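Local coordinates for prenylcyclase (Actinoplanes teichomyceticus, PDB 6IJ1), which probably acts on an isoprenoid substrate, either by cyclising it or by transferring a prenyl group, at residues 121-124 / 128-131; 273-278 / 334-339; 294-299 / 315-320. All blocks are in the same frame, centred on the assembly; numbering follows the deposited sequence.

Interaction 1 of 3, residues 121-124 / 128-131; sequences RHVH and LVST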
# COMPACT_ATOMS: atom_id res chain seq x y z
N ARG A 121 -9.16 -3.98 -17.00
CA ARG A 121 -8.88 -2.91 -17.94
C ARG A 121 -7.51 -2.29 -17.74
O ARG A 121 -6.97 -1.69 -18.69
CB ARG A 121 -9.96 -1.84 -17.83
CG ARG A 121 -11.28 -2.35 -18.37
CD ARG A 121 -12.38 -1.31 -18.18
NE ARG A 121 -12.10 -0.16 -19.02
CZ ARG A 121 -13.00 0.76 -19.36
NH1 ARG A 121 -12.64 1.77 -20.13
NH2 ARG A 121 -14.25 0.65 -18.92
N HIS A 122 -6.93 -2.44 -16.52
CA HIS A 122 -5.65 -1.79 -16.21
C HIS A 122 -4.47 -2.70 -16.45
O HIS A 122 -3.33 -2.31 -16.25
CB HIS A 122 -5.64 -1.27 -14.74
CG HIS A 122 -6.62 -0.19 -14.49
ND1 HIS A 122 -7.98 -0.38 -14.52
CD2 HIS A 122 -6.42 1.13 -14.25
CE1 HIS A 122 -8.59 0.78 -14.29
NE2 HIS A 122 -7.65 1.72 -14.09
N VAL A 123 -4.71 -3.92 -16.96
CA VAL A 123 -3.62 -4.88 -17.18
C VAL A 123 -2.98 -4.65 -18.53
O VAL A 123 -3.66 -4.67 -19.58
CB VAL A 123 -4.14 -6.31 -17.07
CG1 VAL A 123 -3.02 -7.32 -17.42
CG2 VAL A 123 -4.68 -6.54 -15.68
N HIS A 124 -1.68 -4.40 -18.53
CA HIS A 124 -0.90 -4.18 -19.74
C HIS A 124 -0.41 -5.50 -20.34
O HIS A 124 -0.39 -6.57 -19.70
CB HIS A 124 0.31 -3.28 -19.44
CG HIS A 124 0.01 -1.81 -19.47
ND1 HIS A 124 -0.26 -1.13 -20.65
CD2 HIS A 124 -0.01 -0.87 -18.49
CE1 HIS A 124 -0.47 0.15 -20.38
NE2 HIS A 124 -0.35 0.33 -19.08
N LEU A 128 2.20 -5.88 -16.22
CA LEU A 128 2.01 -4.88 -15.17
C LEU A 128 0.64 -4.24 -15.23
O LEU A 128 -0.04 -4.19 -16.27
CB LEU A 128 3.07 -3.80 -15.26
CG LEU A 128 4.49 -4.36 -15.12
CD1 LEU A 128 5.47 -3.17 -15.18
CD2 LEU A 128 4.69 -5.18 -13.84
N VAL A 129 0.22 -3.72 -14.08
CA VAL A 129 -1.06 -3.06 -13.89
C VAL A 129 -0.82 -1.56 -13.75
O VAL A 129 0.05 -1.15 -12.97
CB VAL A 129 -1.76 -3.60 -12.64
CG1 VAL A 129 -3.10 -2.96 -12.44
CG2 VAL A 129 -1.96 -5.15 -12.74
N SER A 130 -1.54 -0.77 -14.54
CA SER A 130 -1.42 0.67 -14.40
C SER A 130 -2.36 1.18 -13.32
O SER A 130 -3.40 0.60 -13.04
CB SER A 130 -1.73 1.41 -15.71
OG SER A 130 -3.07 1.15 -16.14
N THR A 131 -2.05 2.38 -12.79
CA THR A 131 -2.97 2.95 -11.81
C THR A 131 -4.26 3.46 -12.48
O THR A 131 -5.36 3.39 -11.89
CB THR A 131 -2.25 4.09 -11.08
OG1 THR A 131 -1.13 3.52 -10.40
CG2 THR A 131 -3.13 4.74 -10.04
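The His-122 ring has the backbone of Ser-130 beside it. Ser-130 O sits at the ring edge near its plane, 3.3 Å from His-122 CD2. Thr-131 O approaches the same carbon obliquely. Phe-118 meets the ring at about 40° between planes. The second ring, that of His-124, leans obliquely against Ser-130, with NE2 3.8 Å from Ser-130 CB; this NE2 is bonded to Cys-154 O. His-122 CG lies opposite the carbonyl carbon (chi1 -66°). This turns the ring back toward helix 112-121, where ND1 bonds to Phe-118 O. A leucine in place of His-122 would probably leave Phe-118 O without this donor and lose the flat edge that lies against Ser-130 O.

Two backbone bonds tie the segments. Ser-130 N donates to His-122 O at 2.9 Å. His-124 N donates to Leu-128 O at 2.8 Å. His-122 O also takes a CA-H contact from Val-129 CA at 3.4 Å. Val-123 CG2 and Val-129 CG2 touch at 4.2 Å, and both valines also pack on Val-176 of helix 173-182. Val-123 and Val-129 form a non-hydrogen-bonded antiparallel pair. This single bridge closes a short hairpin-like loop between helices 112-121 and 134-141.

Interaction 2 of 3, residues 273-278 / 334-339; sequences GWLTRH and LQALRT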
# COMPACT_ATOMS: atom_id res chain seq x y z
N GLY A 273 11.38 -4.82 17.74
CA GLY A 273 11.81 -4.09 18.95
C GLY A 273 11.95 -2.61 18.67
O GLY A 273 11.52 -1.82 19.50
N TRP A 274 12.57 -2.26 17.55
CA TRP A 274 12.69 -0.84 17.19
C TRP A 274 11.30 -0.21 17.07
O TRP A 274 11.02 0.87 17.63
CB TRP A 274 13.51 -0.64 15.91
CG TRP A 274 13.82 0.82 15.62
CD1 TRP A 274 14.95 1.49 15.98
CD2 TRP A 274 12.96 1.78 14.97
NE1 TRP A 274 14.86 2.82 15.56
CE2 TRP A 274 13.63 3.00 14.97
CE3 TRP A 274 11.67 1.71 14.41
CZ2 TRP A 274 13.08 4.16 14.40
CZ3 TRP A 274 11.13 2.87 13.82
CH2 TRP A 274 11.82 4.07 13.85
N LEU A 275 10.37 -0.86 16.34
CA LEU A 275 9.01 -0.33 16.25
C LEU A 275 8.36 -0.20 17.61
O LEU A 275 7.71 0.82 17.88
CB LEU A 275 8.14 -1.22 15.31
CG LEU A 275 8.61 -1.14 13.87
CD1 LEU A 275 8.05 -2.35 13.04
CD2 LEU A 275 8.25 0.18 13.23
N THR A 276 8.52 -1.22 18.49
CA THR A 276 7.91 -1.10 19.81
C THR A 276 8.49 0.07 20.61
O THR A 276 7.73 0.84 21.24
CB THR A 276 8.11 -2.44 20.53
OG1 THR A 276 7.39 -3.44 19.76
CG2 THR A 276 7.46 -2.37 21.84
N ARG A 277 9.80 0.29 20.53
CA ARG A 277 10.45 1.33 21.30
C ARG A 277 10.08 2.70 20.76
O ARG A 277 10.15 3.69 21.51
CB ARG A 277 11.97 1.20 21.25
CG ARG A 277 12.50 0.05 22.07
CD ARG A 277 14.06 0.12 22.19
NE ARG A 277 14.80 0.34 20.95
CZ ARG A 277 15.13 -0.66 20.11
NH1 ARG A 277 14.83 -1.90 20.39
NH2 ARG A 277 15.83 -0.38 19.02
N HIS A 278 9.71 2.80 19.48
CA HIS A 278 9.51 4.12 18.88
C HIS A 278 8.03 4.49 18.70
O HIS A 278 7.71 5.54 18.13
CB HIS A 278 10.28 4.22 17.53
CG HIS A 278 11.74 4.42 17.75
ND1 HIS A 278 12.63 3.42 18.06
CD2 HIS A 278 12.44 5.58 17.81
CE1 HIS A 278 13.83 3.95 18.27
NE2 HIS A 278 13.74 5.26 18.10
N LEU A 334 1.26 -1.84 12.35
CA LEU A 334 0.52 -2.92 13.03
C LEU A 334 0.54 -4.19 12.20
O LEU A 334 0.66 -5.29 12.77
CB LEU A 334 -0.93 -2.49 13.29
CG LEU A 334 -1.05 -1.35 14.30
CD1 LEU A 334 -2.51 -0.91 14.43
CD2 LEU A 334 -0.53 -1.78 15.71
N GLN A 335 0.44 -4.08 10.87
CA GLN A 335 0.52 -5.30 10.05
C GLN A 335 1.86 -5.99 10.26
O GLN A 335 1.93 -7.24 10.40
CB GLN A 335 0.27 -4.92 8.58
CG GLN A 335 0.31 -6.12 7.59
CD GLN A 335 -0.96 -6.88 7.62
OE1 GLN A 335 -2.02 -6.33 7.35
NE2 GLN A 335 -0.88 -8.14 7.97
N ALA A 336 2.95 -5.23 10.33
CA ALA A 336 4.25 -5.83 10.57
C ALA A 336 4.33 -6.46 11.95
O ALA A 336 4.96 -7.51 12.11
CB ALA A 336 5.33 -4.75 10.42
N LEU A 337 3.79 -5.79 12.96
CA LEU A 337 3.91 -6.35 14.33
C LEU A 337 3.14 -7.67 14.41
O LEU A 337 3.62 -8.59 15.07
CB LEU A 337 3.44 -5.32 15.35
CG LEU A 337 4.41 -4.16 15.55
CD1 LEU A 337 3.86 -3.16 16.55
CD2 LEU A 337 5.77 -4.66 15.99
N ARG A 338 2.00 -7.75 13.73
CA ARG A 338 1.22 -9.01 13.73
C ARG A 338 2.06 -10.11 13.07
O ARG A 338 2.10 -11.21 13.59
CB ARG A 338 -0.11 -8.79 13.02
CG ARG A 338 -0.90 -10.06 12.76
CD ARG A 338 -1.82 -10.37 13.92
NE ARG A 338 -1.15 -10.58 15.19
CZ ARG A 338 -1.44 -11.58 16.01
NH1 ARG A 338 -2.39 -12.44 15.69
NH2 ARG A 338 -0.78 -11.72 17.15
N THR A 339 2.73 -9.77 11.97
CA THR A 339 3.59 -10.74 11.24
C THR A 339 4.74 -11.20 12.15
O THR A 339 5.08 -12.37 12.12
CB THR A 339 4.14 -10.09 9.97
OG1 THR A 339 3.01 -9.82 9.15
CG2 THR A 339 5.12 -10.97 9.23
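This is a helix-helix contact between helix 265-278 and helix 327-341, and it is carried by Leu-275 and Leu-337. The two short axes come within 10.8 Å and cross at -132°, so the helices run roughly counter to each other but far from antiparallel. No hydrogen bond links segments 273-278 and 334-339. The contact is apolar and small.

Leu-337 reaches across with one methyl. Its CD2 lies 4.2 Å from Leu-275 CB, and also meets Thr-276 OG1 at 4.3 Å. That hydroxyl is already bonded to Ala-272 O one turn back. Further out, Leu-275 CD1 touches Ala-336 CB at 4.5 Å. The Leu-275 side chain has CG beside the backbone N (chi1 -67°) and an extended end, which sends CD1 toward Ala-336, while CD2 lies in plane at the edge of the Trp-274 ring. Helix 10-23 closes on Leu-337 through Ala-13 and Val-14, and Ala-250 of helix 246-256 packs on Ala-336.

Away from this contact, Trp-274 and His-278 pair within helix 265-278. His-278 ND1 donates to Trp-274 O at 3.0 Å, and the oxygen lies close to the imidazole plane. The same ND1 stands 3.2 Å above the Trp-274 ring, toward its rim. In return, Trp-274 CE2 stands 3.3 Å above the His-278 ring, again toward the rim. The two rings lie face toward face, offset. Trp-285 NE1 bonds to Leu-275 O.

The sequence that leads from helix 265-278 into Trp-285 resembles the QW motif of triterpene cyclases, consistent with an alpha/alpha-toroid fold.

Interaction 3 of 3, residues 294-299 / 315-320; sequences VLPWET and ACLGTI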
# COMPACT_ATOMS: atom_id res chain seq x y z
N VAL A 294 4.08 11.43 -8.61
CA VAL A 294 4.84 11.52 -9.85
C VAL A 294 4.10 12.41 -10.84
O VAL A 294 2.87 12.41 -10.93
CB VAL A 294 5.01 10.11 -10.46
CG1 VAL A 294 5.99 10.13 -11.68
CG2 VAL A 294 5.61 9.14 -9.42
N LEU A 295 4.87 13.15 -11.62
CA LEU A 295 4.21 14.00 -12.59
C LEU A 295 3.56 13.12 -13.65
O LEU A 295 4.12 12.11 -14.01
CB LEU A 295 5.20 14.97 -13.24
CG LEU A 295 5.67 16.05 -12.22
CD1 LEU A 295 6.98 16.63 -12.73
CD2 LEU A 295 4.60 17.07 -11.89
N PRO A 296 2.41 13.55 -14.20
CA PRO A 296 1.62 12.67 -15.09
C PRO A 296 2.36 12.15 -16.31
O PRO A 296 2.05 11.05 -16.80
CB PRO A 296 0.46 13.56 -15.50
CG PRO A 296 0.25 14.42 -14.26
CD PRO A 296 1.61 14.66 -13.69
N TRP A 297 3.33 12.91 -16.83
CA TRP A 297 4.06 12.52 -18.01
C TRP A 297 5.35 11.84 -17.68
O TRP A 297 6.08 11.42 -18.58
CB TRP A 297 4.32 13.80 -18.85
CG TRP A 297 4.97 14.94 -18.04
CD1 TRP A 297 6.30 15.19 -17.91
CD2 TRP A 297 4.31 15.92 -17.26
NE1 TRP A 297 6.52 16.30 -17.07
CE2 TRP A 297 5.30 16.74 -16.66
CE3 TRP A 297 2.97 16.17 -16.96
CZ2 TRP A 297 4.97 17.81 -15.81
CZ3 TRP A 297 2.65 17.25 -16.11
CH2 TRP A 297 3.67 18.04 -15.55
N GLU A 298 5.65 11.67 -16.38
CA GLU A 298 6.93 11.12 -15.98
C GLU A 298 6.85 9.60 -15.85
O GLU A 298 5.98 9.08 -15.14
CB GLU A 298 7.36 11.74 -14.66
CG GLU A 298 8.57 11.16 -14.09
CD GLU A 298 9.83 11.42 -14.90
OE1 GLU A 298 10.29 12.60 -14.93
OE2 GLU A 298 10.37 10.48 -15.47
N THR A 299 7.72 8.90 -16.58
CA THR A 299 7.79 7.44 -16.50
C THR A 299 8.94 6.94 -15.65
O THR A 299 9.01 5.74 -15.36
CB THR A 299 7.92 6.80 -17.89
OG1 THR A 299 9.18 7.15 -18.45
CG2 THR A 299 6.85 7.35 -18.78
N ALA A 315 -0.21 22.43 -6.35
CA ALA A 315 1.17 21.98 -6.08
C ALA A 315 1.24 20.51 -5.61
O ALA A 315 2.32 20.10 -5.24
CB ALA A 315 1.81 22.90 -5.08
N CYS A 316 0.15 19.75 -5.66
CA CYS A 316 0.27 18.32 -5.25
C CYS A 316 1.08 17.54 -6.29
O CYS A 316 1.78 16.62 -5.92
CB CYS A 316 -1.08 17.70 -4.94
SG CYS A 316 -2.10 17.27 -6.38
N LEU A 317 1.01 17.92 -7.56
CA LEU A 317 1.78 17.19 -8.59
C LEU A 317 3.27 17.48 -8.40
O LEU A 317 3.62 18.64 -8.26
CB LEU A 317 1.36 17.64 -9.99
CG LEU A 317 -0.06 17.31 -10.43
CD1 LEU A 317 -0.25 17.64 -11.90
CD2 LEU A 317 -0.40 15.86 -10.15
N GLY A 318 4.11 16.46 -8.39
CA GLY A 318 5.54 16.70 -8.29
C GLY A 318 6.01 16.86 -6.87
O GLY A 318 7.15 17.30 -6.65
N THR A 319 5.18 16.49 -5.90
CA THR A 319 5.53 16.64 -4.49
C THR A 319 5.69 15.25 -3.86
O THR A 319 5.10 14.27 -4.29
CB THR A 319 4.44 17.44 -3.78
OG1 THR A 319 5.00 18.12 -2.66
CG2 THR A 319 3.27 16.55 -3.24
N ILE A 320 6.50 15.22 -2.79
CA ILE A 320 6.55 14.07 -1.89
C ILE A 320 5.69 14.40 -0.69
O ILE A 320 5.93 15.41 -0.01
CB ILE A 320 7.98 13.77 -1.46
CG1 ILE A 320 8.75 13.24 -2.65
CG2 ILE A 320 7.97 12.68 -0.34
CD1 ILE A 320 10.26 13.29 -2.43
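Glu-298 N donates to Leu-295 O at 2.9 Å. This bond closes a type I turn from Leu-295 to Glu-298, which sets Leu-295 and Pro-296 against Leu-317 and Gly-318. The other segment has a turn of its own, type II from Cys-316 to Thr-319. Its closing bond, Thr-319 N to Cys-316 O, is weak.

The two turns meet through apolar groups. Leu-295 uses its CD2 methyl, which rests over the backbone of the second turn, 3.6 Å from Gly-318 N. The same methyl touches Leu-317 CB at 3.8 Å. Leu-295 CG stands opposite its carbonyl carbon and beside the backbone N (chi1 -70°), and this placing carries CD2 across to the second turn. Further along its side chain, Leu-317 CD1 comes to the proline ring, 3.9 Å from Pro-296 CD. Here the two side chains cross at about a right angle. Trp-150 packs on Pro-296 as well.

Gly-318 sits at the third position of the type II turn with a positive phi of 85°. A side chain here would press on the carbonyl O of Leu-317, and its CB would also come too near Leu-295 CD2. Strand 319-321 begins at the next residue. That strand is the middle one of a small mixed three-stranded sheet in a largely helical chain. Backbone bonds join Gly-318 to Met-293 and to Thr-308, on the two flanking sides.

Leu-295 CB lies over one face of the Trp-297 ring, toward the rim. Trp-153 bonds through NE1 to Val-294 O, and its backbone is bonded to Pro-296.

Overall arrangement
Interactions 1 and 3 are neighbours: their centres are 19 Å apart and their nearest atoms about 9 Å. Both reach the same loops. Cys-154 and Trp-194 bond to interaction 1, and Trp-153 and Tyr-193 bond to interaction 3. Interaction 2 lies across the chain centre from both, with centres 33 Å from interaction 1 and 31 Å from interaction 3. Along the chain, interaction 3 falls between the two helices joined by interaction 2, and strand 319-321 leads on to helix 327-341. A bound imidazole, probably from the crystallisation liquor, lies about 6 Å from the side chain of Leu-128 in interaction 1.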